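Local coordinates for protein tRNA (cytosine(38)-C(5))-methyltransferase (Schizosaccharomyces pombe, PDB 6FDF) that transfers a methyl group from S-adenosyl-L-methionine to carbon 5 of cytosine 38 in the anticodon loop of tRNA(Asp), at residues A[50-55]-A[295-300]; A[204-209]-A[283-288]; A[257-262]-A[277-282]. All coordinates share one frame; numbering follows the deposited sequence.

Interaction 1: residues A[50-55]-A[295-300]; sequences YNLNHG and SLEWSK
Ser295 meets Asn53 through one water: its OG lies 2.7 Å from the water oxygen, and that water donates to Asn53 OD1 over 3.0 Å. Leu296 follows with a van der Waals contact. With CG anti to the backbone N (chi1 175°), its branch reaches back to the asparagine, where the CD1 methyl lies against the amide, 4.0 Å from Asn53 ND2; the same side chain also packs on Tyr25 of helix 22-29 and Ala287 of helix 283-289.

Glu297 carries the main polar link with its backbone. Its N-H points to Asn53 OD1 (2.9 Å), while Asn53 ND2 donates to Glu297 O, also at 2.9 Å, along a nearly straight path (174° at the hydrogen). The acceptor lies in the asparagine amide plane and is met on a lone pair, so this side chain pairs with one residue's N and O much as a neighbouring strand would. Helix 44-54, which ends here, follows strand 34-41 of the seven-stranded Rossmann-like sheet common to class I methyltransferases; the loop 295-300 docks on the catalytic core. A second acceptor, Ile49 O, also holds Asn53 ND2. Replacing Asn53 by alanine removes both amide atoms, which is likely to leave Glu297 N and O without these partners and the water without the oxygen it donates to.

Glu297 itself is deposited in two conformers, so its side-chain approach to Leu52 is doubtful. Trp298 comes nearest Leu52 CD2 with CA, at 4.5 Å; its CB points away, and its side chain packs on Ala283 and Arg284.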
loop_
_atom_site.group_PDB
_atom_site.type_symbol
_atom_site.label_atom_id
_atom_site.label_comp_id
_atom_site.label_asym_id
_atom_site.label_seq_id
_atom_site.Cartn_x
_atom_site.Cartn_y
_atom_site.Cartn_z
ATOM N N TYR A 50 13.111 3.934 -4.649
ATOM C CA TYR A 50 12.320 5.039 -5.190
ATOM C C TYR A 50 13.109 5.784 -6.260
ATOM O O TYR A 50 12.624 6.011 -7.376
ATOM C CB TYR A 50 11.878 6.000 -4.076
ATOM C CG TYR A 50 10.868 7.029 -4.563
ATOM C CD1 TYR A 50 11.256 8.079 -5.400
ATOM C CD2 TYR A 50 9.531 6.945 -4.202
ATOM C CE1 TYR A 50 10.331 9.006 -5.869
ATOM C CE2 TYR A 50 8.603 7.874 -4.654
ATOM C CZ TYR A 50 9.009 8.895 -5.492
ATOM O OH TYR A 50 8.085 9.813 -5.943
ATOM N N ASN A 51 14.340 6.175 -5.930
ATOM C CA ASN A 51 15.112 7.028 -6.826
ATOM C C ASN A 51 15.560 6.276 -8.071
ATOM O O ASN A 51 15.683 6.878 -9.145
ATOM C CB ASN A 51 16.305 7.606 -6.068
ATOM C CG ASN A 51 15.879 8.634 -5.039
ATOM O OD1 ASN A 51 14.891 9.337 -5.231
ATOM N ND2 ASN A 51 16.619 8.722 -3.937
ATOM N N LEU A 52 15.824 4.973 -7.944
ATOM C CA LEU A 52 16.216 4.177 -9.099
ATOM C C LEU A 52 15.100 4.098 -10.132
ATOM O O LEU A 52 15.371 4.064 -11.339
ATOM C CB LEU A 52 16.618 2.774 -8.646
ATOM C CG LEU A 52 16.884 1.753 -9.752
ATOM C CD1 LEU A 52 18.082 2.172 -10.590
ATOM C CD2 LEU A 52 17.084 0.362 -9.167
ATOM N N ASN A 53 13.846 4.104 -9.685
ATOM C CA ASN A 53 12.709 3.903 -10.572
ATOM C C ASN A 53 12.037 5.202 -11.002
ATOM O O ASN A 53 11.576 5.302 -12.141
ATOM C CB ASN A 53 11.679 2.986 -9.897
ATOM C CG ASN A 53 12.109 1.528 -9.906
ATOM O OD1 ASN A 53 11.841 0.797 -10.855
ATOM N ND2 ASN A 53 12.772 1.098 -8.835
ATOM N N HIS A 54 11.968 6.202 -10.122
ATOM C CA HIS A 54 11.245 7.436 -10.406
ATOM C C HIS A 54 12.148 8.623 -10.697
ATOM O O HIS A 54 11.648 9.665 -11.134
ATOM C CB HIS A 54 10.324 7.797 -9.229
ATOM C CG HIS A 54 9.325 6.737 -8.884
ATOM N ND1 HIS A 54 8.312 6.357 -9.738
ATOM C CD2 HIS A 54 9.192 5.967 -7.778
ATOM C CE1 HIS A 54 7.591 5.406 -9.170
ATOM N NE2 HIS A 54 8.105 5.150 -7.980
ATOM N N GLY A 55 13.447 8.503 -10.467
ATOM C CA GLY A 55 14.314 9.659 -10.473
ATOM C C GLY A 55 14.602 10.145 -9.063
ATOM O O GLY A 55 13.924 9.790 -8.096
ATOM N N SER A 295 7.927 -2.214 -14.945
ATOM C CA SER A 295 9.106 -1.357 -14.884
ATOM C C SER A 295 9.718 -1.271 -13.487
ATOM O O SER A 295 10.883 -0.875 -13.370
ATOM C CB SER A 295 8.753 0.044 -15.377
ATOM O OG SER A 295 7.912 0.693 -14.447
ATOM N N LEU A 296 8.965 -1.602 -12.432
ATOM C CA LEU A 296 9.538 -1.641 -11.087
ATOM C C LEU A 296 10.726 -2.591 -11.069
ATOM O O LEU A 296 10.591 -3.773 -11.394
ATOM C CB LEU A 296 8.494 -2.082 -10.062
ATOM C CG LEU A 296 9.013 -2.274 -8.633
ATOM C CD1 LEU A 296 9.468 -0.951 -8.040
ATOM C CD2 LEU A 296 7.979 -2.942 -7.733
ATOM N N GLU A 297 11.890 -2.073 -10.693
ATOM C CA GLU A 297 13.115 -2.853 -10.725
ATOM C C GLU A 297 13.884 -2.670 -9.427
ATOM O O GLU A 297 13.815 -1.619 -8.783
ATOM C CB GLU A 297 13.997 -2.463 -11.926
ATOM C CG GLU A 297 14.677 -1.109 -11.805
ATOM C CD GLU A 297 15.704 -0.872 -12.901
ATOM O OE1 GLU A 297 15.423 -1.228 -14.064
ATOM O OE2 GLU A 297 16.791 -0.336 -12.600
ATOM N N TRP A 298 14.606 -3.720 -9.043
ATOM C CA TRP A 298 15.529 -3.652 -7.918
ATOM C C TRP A 298 16.825 -4.409 -8.165
ATOM O O TRP A 298 17.733 -4.315 -7.334
ATOM C CB TRP A 298 14.870 -4.191 -6.640
ATOM C CG TRP A 298 14.317 -5.578 -6.769
ATOM C CD1 TRP A 298 14.958 -6.751 -6.481
ATOM C CD2 TRP A 298 13.003 -5.939 -7.211
ATOM N NE1 TRP A 298 14.122 -7.817 -6.717
ATOM C CE2 TRP A 298 12.917 -7.347 -7.166
ATOM C CE3 TRP A 298 11.891 -5.208 -7.640
ATOM C CZ2 TRP A 298 11.763 -8.036 -7.536
ATOM C CZ3 TRP A 298 10.745 -5.897 -8.005
ATOM C CH2 TRP A 298 10.691 -7.295 -7.950
ATOM N N SER A 299 16.941 -5.155 -9.270
ATOM C CA SER A 299 18.134 -5.962 -9.522
ATOM C C SER A 299 19.401 -5.113 -9.558
ATOM O O SER A 299 20.453 -5.543 -9.075
ATOM C CB SER A 299 17.971 -6.739 -10.830
ATOM O OG SER A 299 17.764 -5.864 -11.926
ATOM N N LYS A 300 19.325 -3.907 -10.127
ATOM C CA LYS A 300 20.483 -3.023 -10.216
ATOM C C LYS A 300 20.766 -2.272 -8.918
ATOM O O LYS A 300 21.475 -1.259 -8.946
ATOM C CB LYS A 300 20.304 -2.015 -11.356
ATOM C CG LYS A 300 20.032 -2.621 -12.726
ATOM C CD LYS A 300 19.674 -1.536 -13.734
ATOM C CE LYS A 300 18.767 -2.066 -14.836
ATOM N NZ LYS A 300 19.336 -3.270 -15.499
HETATM O O HOH W 1 9.565 1.768 -12.534
#

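Interaction 2: residues A[204-209]-A[283-288]; sequences DYLEIE and AREVAR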
loop_
_atom_site.group_PDB
_atom_site.type_symbol
_atom_site.label_atom_id
_atom_site.label_comp_id
_atom_site.label_asym_id
_atom_site.label_seq_id
_atom_site.Cartn_x
_atom_site.Cartn_y
_atom_site.Cartn_z
ATOM N N ASP A 204 -3.127 -15.223 -13.621
ATOM C CA ASP A 204 -2.922 -14.030 -14.435
ATOM C C ASP A 204 -1.768 -13.170 -13.941
ATOM O O ASP A 204 -1.355 -12.250 -14.650
ATOM C CB ASP A 204 -4.207 -13.201 -14.482
ATOM C CG ASP A 204 -5.340 -13.930 -15.180
ATOM O OD1 ASP A 204 -5.177 -14.298 -16.364
ATOM O OD2 ASP A 204 -6.395 -14.140 -14.544
ATOM N N TYR A 205 -1.246 -13.446 -12.749
ATOM C CA TYR A 205 -0.159 -12.683 -12.166
ATOM C C TYR A 205 1.132 -13.478 -12.040
ATOM O O TYR A 205 2.174 -12.890 -11.729
ATOM C CB TYR A 205 -0.577 -12.154 -10.783
ATOM C CG TYR A 205 -1.752 -11.203 -10.850
ATOM C CD1 TYR A 205 -3.046 -11.682 -11.041
ATOM C CD2 TYR A 205 -1.571 -9.830 -10.737
ATOM C CE1 TYR A 205 -4.121 -10.821 -11.122
ATOM C CE2 TYR A 205 -2.645 -8.961 -10.806
ATOM C CZ TYR A 205 -3.917 -9.463 -11.002
ATOM O OH TYR A 205 -4.986 -8.601 -11.070
ATOM N N LEU A 206 1.091 -14.791 -12.261
ATOM C CA LEU A 206 2.254 -15.625 -12.000
ATOM C C LEU A 206 3.340 -15.415 -13.047
ATOM O O LEU A 206 3.066 -15.171 -14.229
ATOM C CB LEU A 206 1.856 -17.104 -11.964
ATOM C CG LEU A 206 0.884 -17.545 -10.869
ATOM C CD1 LEU A 206 0.552 -19.027 -10.988
ATOM C CD2 LEU A 206 1.453 -17.218 -9.483
ATOM N N GLU A 207 4.585 -15.542 -12.600
ATOM C CA GLU A 207 5.685 -15.738 -13.525
ATOM C C GLU A 207 5.629 -17.168 -14.044
ATOM O O GLU A 207 5.058 -18.060 -13.412
ATOM C CB GLU A 207 7.026 -15.461 -12.847
ATOM C CG GLU A 207 7.221 -14.004 -12.447
ATOM C CD GLU A 207 8.608 -13.732 -11.902
ATOM O OE1 GLU A 207 9.491 -13.304 -12.676
ATOM O OE2 GLU A 207 8.822 -13.962 -10.693
ATOM N N ILE A 208 6.265 -17.406 -15.177
ATOM C CA ILE A 208 6.226 -18.758 -15.707
ATOM C C ILE A 208 7.603 -19.308 -15.992
ATOM O O ILE A 208 8.557 -18.583 -16.299
ATOM C CB ILE A 208 5.391 -18.868 -17.005
ATOM C CG1 ILE A 208 6.172 -18.258 -18.170
ATOM C CG2 ILE A 208 4.050 -18.212 -16.831
ATOM C CD1 ILE A 208 5.986 -16.782 -18.306
ATOM N N GLU A 209 7.687 -20.625 -15.840
ATOM C CA GLU A 209 8.870 -21.412 -16.138
ATOM C C GLU A 209 10.131 -20.751 -15.605
ATOM O O GLU A 209 11.113 -20.563 -16.320
ATOM C CB GLU A 209 8.943 -21.670 -17.638
ATOM C CG GLU A 209 7.762 -22.495 -18.152
ATOM C CD GLU A 209 7.848 -22.799 -19.634
ATOM O OE1 GLU A 209 8.808 -22.336 -20.285
ATOM O OE2 GLU A 209 6.957 -23.511 -20.144
ATOM N N ALA A 283 8.726 -12.065 -5.273
ATOM C CA ALA A 283 8.498 -10.643 -5.025
ATOM C C ALA A 283 7.902 -9.958 -6.248
ATOM O O ALA A 283 7.082 -9.043 -6.103
ATOM C CB ALA A 283 9.794 -9.951 -4.603
ATOM N N ARG A 284 8.277 -10.403 -7.451
ATOM C CA ARG A 284 7.662 -9.863 -8.662
ATOM C C ARG A 284 6.167 -10.158 -8.700
ATOM O O ARG A 284 5.365 -9.301 -9.090
ATOM C CB ARG A 284 8.347 -10.436 -9.905
ATOM C CG ARG A 284 7.622 -10.096 -11.203
ATOM C CD ARG A 284 7.692 -8.601 -11.479
ATOM N NE ARG A 284 9.062 -8.135 -11.645
ATOM C CZ ARG A 284 9.416 -6.855 -11.631
ATOM N NH1 ARG A 284 8.493 -5.917 -11.457
ATOM N NH2 ARG A 284 10.689 -6.514 -11.796
ATOM N N GLU A 285 5.774 -11.363 -8.286
ATOM C CA GLU A 285 4.358 -11.712 -8.280
ATOM C C GLU A 285 3.605 -10.914 -7.224
ATOM O O GLU A 285 2.474 -10.476 -7.463
ATOM C CB GLU A 285 4.195 -13.216 -8.057
ATOM C CG GLU A 285 4.720 -14.033 -9.242
ATOM C CD GLU A 285 4.834 -15.513 -8.938
ATOM O OE1 GLU A 285 4.946 -15.868 -7.746
ATOM O OE2 GLU A 285 4.831 -16.322 -9.895
ATOM N N VAL A 286 4.222 -10.702 -6.057
ATOM C CA VAL A 286 3.600 -9.859 -5.039
ATOM C C VAL A 286 3.420 -8.441 -5.573
ATOM O O VAL A 286 2.349 -7.836 -5.435
ATOM C CB VAL A 286 4.432 -9.879 -3.741
ATOM C CG1 VAL A 286 3.859 -8.904 -2.728
ATOM C CG2 VAL A 286 4.478 -11.293 -3.156
ATOM N N ALA A 287 4.466 -7.896 -6.204
ATOM C CA ALA A 287 4.364 -6.566 -6.799
ATOM C C ALA A 287 3.224 -6.499 -7.811
ATOM O O ALA A 287 2.450 -5.533 -7.828
ATOM C CB ALA A 287 5.692 -6.175 -7.453
ATOM N N ARG A 288 3.115 -7.514 -8.672
ATOM C CA ARG A 288 2.037 -7.545 -9.657
ATOM C C ARG A 288 0.670 -7.593 -8.984
ATOM O O ARG A 288 -0.252 -6.874 -9.383
ATOM C CB ARG A 288 2.211 -8.750 -10.576
ATOM C CG ARG A 288 3.377 -8.656 -11.534
ATOM C CD ARG A 288 3.524 -9.977 -12.265
ATOM N NE ARG A 288 4.563 -9.945 -13.288
ATOM C CZ ARG A 288 4.924 -11.002 -14.007
ATOM N NH1 ARG A 288 4.335 -12.171 -13.807
ATOM N NH2 ARG A 288 5.874 -10.888 -14.924
#
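The Arg288 guanidinium presents its edge to the loop 204-209: Tyr205 O and Leu206 O both sit near its plane, and NH1 donates to Tyr205 O over 3.1 Å. The bond is straight at the hydrogen (167°), yet the donor stands well above the carbonyl plane and so misses the lone pairs. One face of the same group is covered from within the helix by Arg284 CG, 3.6 Å above the plane and offset toward the rim. The Tyr205 ring is likewise met at its edge, with Arg288 CB in its plane and Arg288 O 3.5 Å from CD2.

The arginine chain runs extended from CG to NE, which carries its end across to the loop, while NE is held by a salt bridge with Glu294, beyond the end of its own helix. Glu285 supplies the second polar link: OE2 takes the N-H of Glu207 at 2.8 Å with its anti lone pair, and Leu206 CD2 packs 3.5 Å from the same oxygen. Glu207 crosses Arg284 at about a right angle, and OE2 rests 3.6 Å from the aliphatic CB and not on the guanidinium; this carboxylate is instead bound by Arg210 and Thr282.

The other oxygen of Glu285, OE1, accepts from Thr282 N, while Thr282 OG1 caps Glu285 N. This reciprocal pairing is a capping box at the start of helix 283-289. Its Thr-Ala-Arg-Glu sequence is consistent with motif IX of cytosine-C5 methyltransferases, the element that in relatives packs against the target-recognition region, to which the loop 204-209 probably belongs.

Interaction 3: residues A[257-262]-A[277-282]; sequences LQMSDH and QLRYFT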
loop_
_atom_site.group_PDB
_atom_site.type_symbol
_atom_site.label_atom_id
_atom_site.label_comp_id
_atom_site.label_asym_id
_atom_site.label_seq_id
_atom_site.Cartn_x
_atom_site.Cartn_y
_atom_site.Cartn_z
ATOM N N LEU A 257 1.471 -21.012 -2.733
ATOM C CA LEU A 257 0.982 -21.509 -4.018
ATOM C C LEU A 257 1.258 -23.000 -4.156
ATOM O O LEU A 257 2.416 -23.429 -4.079
ATOM C CB LEU A 257 1.638 -20.753 -5.175
ATOM C CG LEU A 257 1.128 -21.145 -6.566
ATOM C CD1 LEU A 257 -0.293 -20.662 -6.773
ATOM C CD2 LEU A 257 2.056 -20.598 -7.643
ATOM N N GLN A 258 0.202 -23.778 -4.390
ATOM C CA GLN A 258 0.333 -25.183 -4.757
ATOM C C GLN A 258 0.586 -25.287 -6.256
ATOM O O GLN A 258 -0.254 -24.866 -7.060
ATOM C CB GLN A 258 -0.928 -25.958 -4.387
ATOM C CG GLN A 258 -0.984 -27.365 -4.977
ATOM C CD GLN A 258 -2.295 -28.076 -4.680
ATOM O OE1 GLN A 258 -2.948 -27.809 -3.672
ATOM N NE2 GLN A 258 -2.682 -28.994 -5.559
ATOM N N MET A 259 1.736 -25.845 -6.634
ATOM C CA MET A 259 2.048 -26.060 -8.043
ATOM C C MET A 259 1.641 -27.436 -8.553
ATOM O O MET A 259 1.573 -27.631 -9.773
ATOM C CB MET A 259 3.541 -25.842 -8.293
ATOM C CG MET A 259 3.991 -24.406 -8.059
ATOM S SD MET A 259 5.638 -24.033 -8.703
ATOM C CE MET A 259 6.678 -24.865 -7.509
ATOM N N SER A 260 1.384 -28.395 -7.667
ATOM C CA SER A 260 0.934 -29.703 -8.117
ATOM C C SER A 260 -0.535 -29.645 -8.544
ATOM O O SER A 260 -1.247 -28.670 -8.298
ATOM C CB SER A 260 1.141 -30.740 -7.015
ATOM O OG SER A 260 0.147 -30.604 -6.013
ATOM N N ASP A 261 -0.989 -30.721 -9.185
ATOM C CA ASP A 261 -2.329 -30.775 -9.752
ATOM C C ASP A 261 -3.353 -31.421 -8.826
ATOM O O ASP A 261 -4.501 -31.607 -9.243
ATOM C CB ASP A 261 -2.308 -31.527 -11.088
ATOM C CG ASP A 261 -1.879 -32.970 -10.937
ATOM O OD1 ASP A 261 -0.918 -33.232 -10.184
ATOM O OD2 ASP A 261 -2.503 -33.846 -11.573
ATOM N N HIS A 262 -2.969 -31.778 -7.600
ATOM C CA HIS A 262 -3.894 -32.441 -6.684
ATOM C C HIS A 262 -5.156 -31.607 -6.499
ATOM O O HIS A 262 -5.088 -30.421 -6.171
ATOM C CB HIS A 262 -3.230 -32.688 -5.328
ATOM C CG HIS A 262 -2.025 -33.575 -5.389
ATOM N ND1 HIS A 262 -0.754 -33.090 -5.606
ATOM C CD2 HIS A 262 -1.897 -34.917 -5.256
ATOM C CE1 HIS A 262 0.105 -34.094 -5.607
ATOM N NE2 HIS A 262 -0.564 -35.214 -5.395
ATOM N N GLN A 277 4.133 -29.416 -3.843
ATOM C CA GLN A 277 5.021 -28.476 -4.527
ATOM C C GLN A 277 4.654 -27.039 -4.169
ATOM O O GLN A 277 4.402 -26.196 -5.033
ATOM C CB GLN A 277 4.990 -28.692 -6.043
ATOM C CG GLN A 277 5.272 -30.117 -6.480
ATOM C CD GLN A 277 5.226 -30.275 -7.989
ATOM O OE1 GLN A 277 4.447 -31.067 -8.518
ATOM N NE2 GLN A 277 6.055 -29.511 -8.690
ATOM N N LEU A 278 4.621 -26.768 -2.866
ATOM C CA LEU A 278 4.230 -25.459 -2.364
ATOM C C LEU A 278 5.408 -24.501 -2.437
ATOM O O LEU A 278 6.517 -24.837 -2.006
ATOM C CB LEU A 278 3.743 -25.579 -0.921
ATOM C CG LEU A 278 2.508 -26.459 -0.732
ATOM C CD1 LEU A 278 2.409 -26.951 0.708
ATOM C CD2 LEU A 278 1.264 -25.685 -1.110
ATOM N N ARG A 279 5.164 -23.302 -2.960
ATOM C CA ARG A 279 6.178 -22.262 -3.011
ATOM C C ARG A 279 5.580 -20.935 -2.568
ATOM O O ARG A 279 4.367 -20.725 -2.641
ATOM C CB ARG A 279 6.778 -22.112 -4.420
ATOM C CG ARG A 279 5.837 -21.527 -5.480
ATOM C CD ARG A 279 6.650 -21.193 -6.737
ATOM N NE ARG A 279 5.860 -20.766 -7.894
ATOM C CZ ARG A 279 5.482 -19.508 -8.121
ATOM N NH1 ARG A 279 5.790 -18.550 -7.252
ATOM N NH2 ARG A 279 4.786 -19.207 -9.213
ATOM N N TYR A 280 6.449 -20.035 -2.103
ATOM C CA TYR A 280 6.047 -18.652 -1.899
ATOM C C TYR A 280 5.835 -17.974 -3.247
ATOM O O TYR A 280 6.438 -18.351 -4.254
ATOM C CB TYR A 280 7.111 -17.895 -1.095
ATOM C CG TYR A 280 7.365 -18.505 0.265
ATOM C CD1 TYR A 280 6.445 -18.346 1.298
ATOM C CD2 TYR A 280 8.520 -19.239 0.518
ATOM C CE1 TYR A 280 6.661 -18.911 2.544
ATOM C CE2 TYR A 280 8.748 -19.804 1.765
ATOM C CZ TYR A 280 7.816 -19.632 2.775
ATOM O OH TYR A 280 8.034 -20.193 4.017
ATOM N N PHE A 281 4.959 -16.972 -3.269
ATOM C CA PHE A 281 4.955 -16.049 -4.395
ATOM C C PHE A 281 6.297 -15.339 -4.462
ATOM O O PHE A 281 6.892 -15.015 -3.431
ATOM C CB PHE A 281 3.821 -15.028 -4.259
ATOM C CG PHE A 281 2.453 -15.620 -4.434
ATOM C CD1 PHE A 281 1.951 -15.873 -5.701
ATOM C CD2 PHE A 281 1.666 -15.923 -3.335
ATOM C CE1 PHE A 281 0.690 -16.422 -5.866
ATOM C CE2 PHE A 281 0.406 -16.471 -3.497
ATOM C CZ PHE A 281 -0.081 -16.721 -4.765
ATOM N N THR A 282 6.785 -15.113 -5.679
ATOM C CA THR A 282 7.989 -14.312 -5.837
ATOM C C THR A 282 7.677 -12.850 -5.538
ATOM O O THR A 282 6.519 -12.425 -5.551
ATOM C CB THR A 282 8.547 -14.448 -7.253
ATOM O OG1 THR A 282 7.716 -13.709 -8.158
ATOM C CG2 THR A 282 8.584 -15.910 -7.681
#
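Leu257 and Arg279 form a hydrogen-bonded pair of an antiparallel ladder, part of a small three-stranded sheet in which strand 256-258 lies between 231-232 and 278-279. Helix 265-272 occupies the connection between the two strands, and the region probably belongs to the target-recognition part of the enzyme.

The backbone bonds set the register. Leu257 N donates to Arg279 O at 2.9 Å, the N-H angle of 169° making it nearly linear, and Arg279 N returns a bond of 3.0 Å to Leu257 O. Gln258 and Leu278 come next as a non-hydrogen-bonded pair, where Leu278 CA sends a C-H contact to Leu257 O over 3.2 Å. That oxygen therefore receives two donors. Past the regular strands, Met259 N reaches Gln277 O at 3.1 Å, the donor standing above the carbonyl plane.

Apolar packing differs between the sheet's two faces. On the face of Gln258 and Leu278, Leu278 CD2 lies against Gln258 CA and CB; the other carries Leu257 and Arg279. Beyond the paired residues, the Phe281 ring brings CZ to Leu257 CB, and Met259 CB packs beside Gln277 CB.

Polar side chains fix the turn after strand 256-258. Gln258 NE2 bonds both His262 O, in the carbonyl plane at 2.9 Å, and Ser260 O, from above that carbonyl's plane; its OE1 is held by Thr265.

Around the cation, Arg279 CG sits between the backbone N and the carbonyl carbon (chi1 70°), and the chain then runs extended to NE alongside Leu257. Its charged end is bound by Glu285 and makes a cation-pi contact with Trp212. Met259 SD sits at the edge of the guanidinium, 3.4 Å from Arg279 NE, while Leu257 CD2 covers one face, 3.4 Å from Arg279 NH2.

Overall arrangement
The three contacts form a chain leading away from the cofactor. Interaction 1 is the nearest to it: the Leu296 side chain lies about 9 Å from S-adenosyl-L-homocysteine, against about 14 Å for Arg284 in interaction 2. Arg284 also makes the join between them, NH2 lying 2.8 Å from Leu296 O in a probable hydrogen bond, with centres about 17 Å apart. Interactions 2 and 3, with centres about 13 Å apart, share two polar links: the salt bridge Glu285 OE1 to Arg279 NH1 (2.9 Å) and Glu207 OE2 to Thr282 OG1 (2.8 Å). Interactions 1 and 3 do not touch, their nearest atoms staying about 7 Å apart. Helix 283-289, the next element after strand 278-279, lies between the small sheet and the loop 295-300.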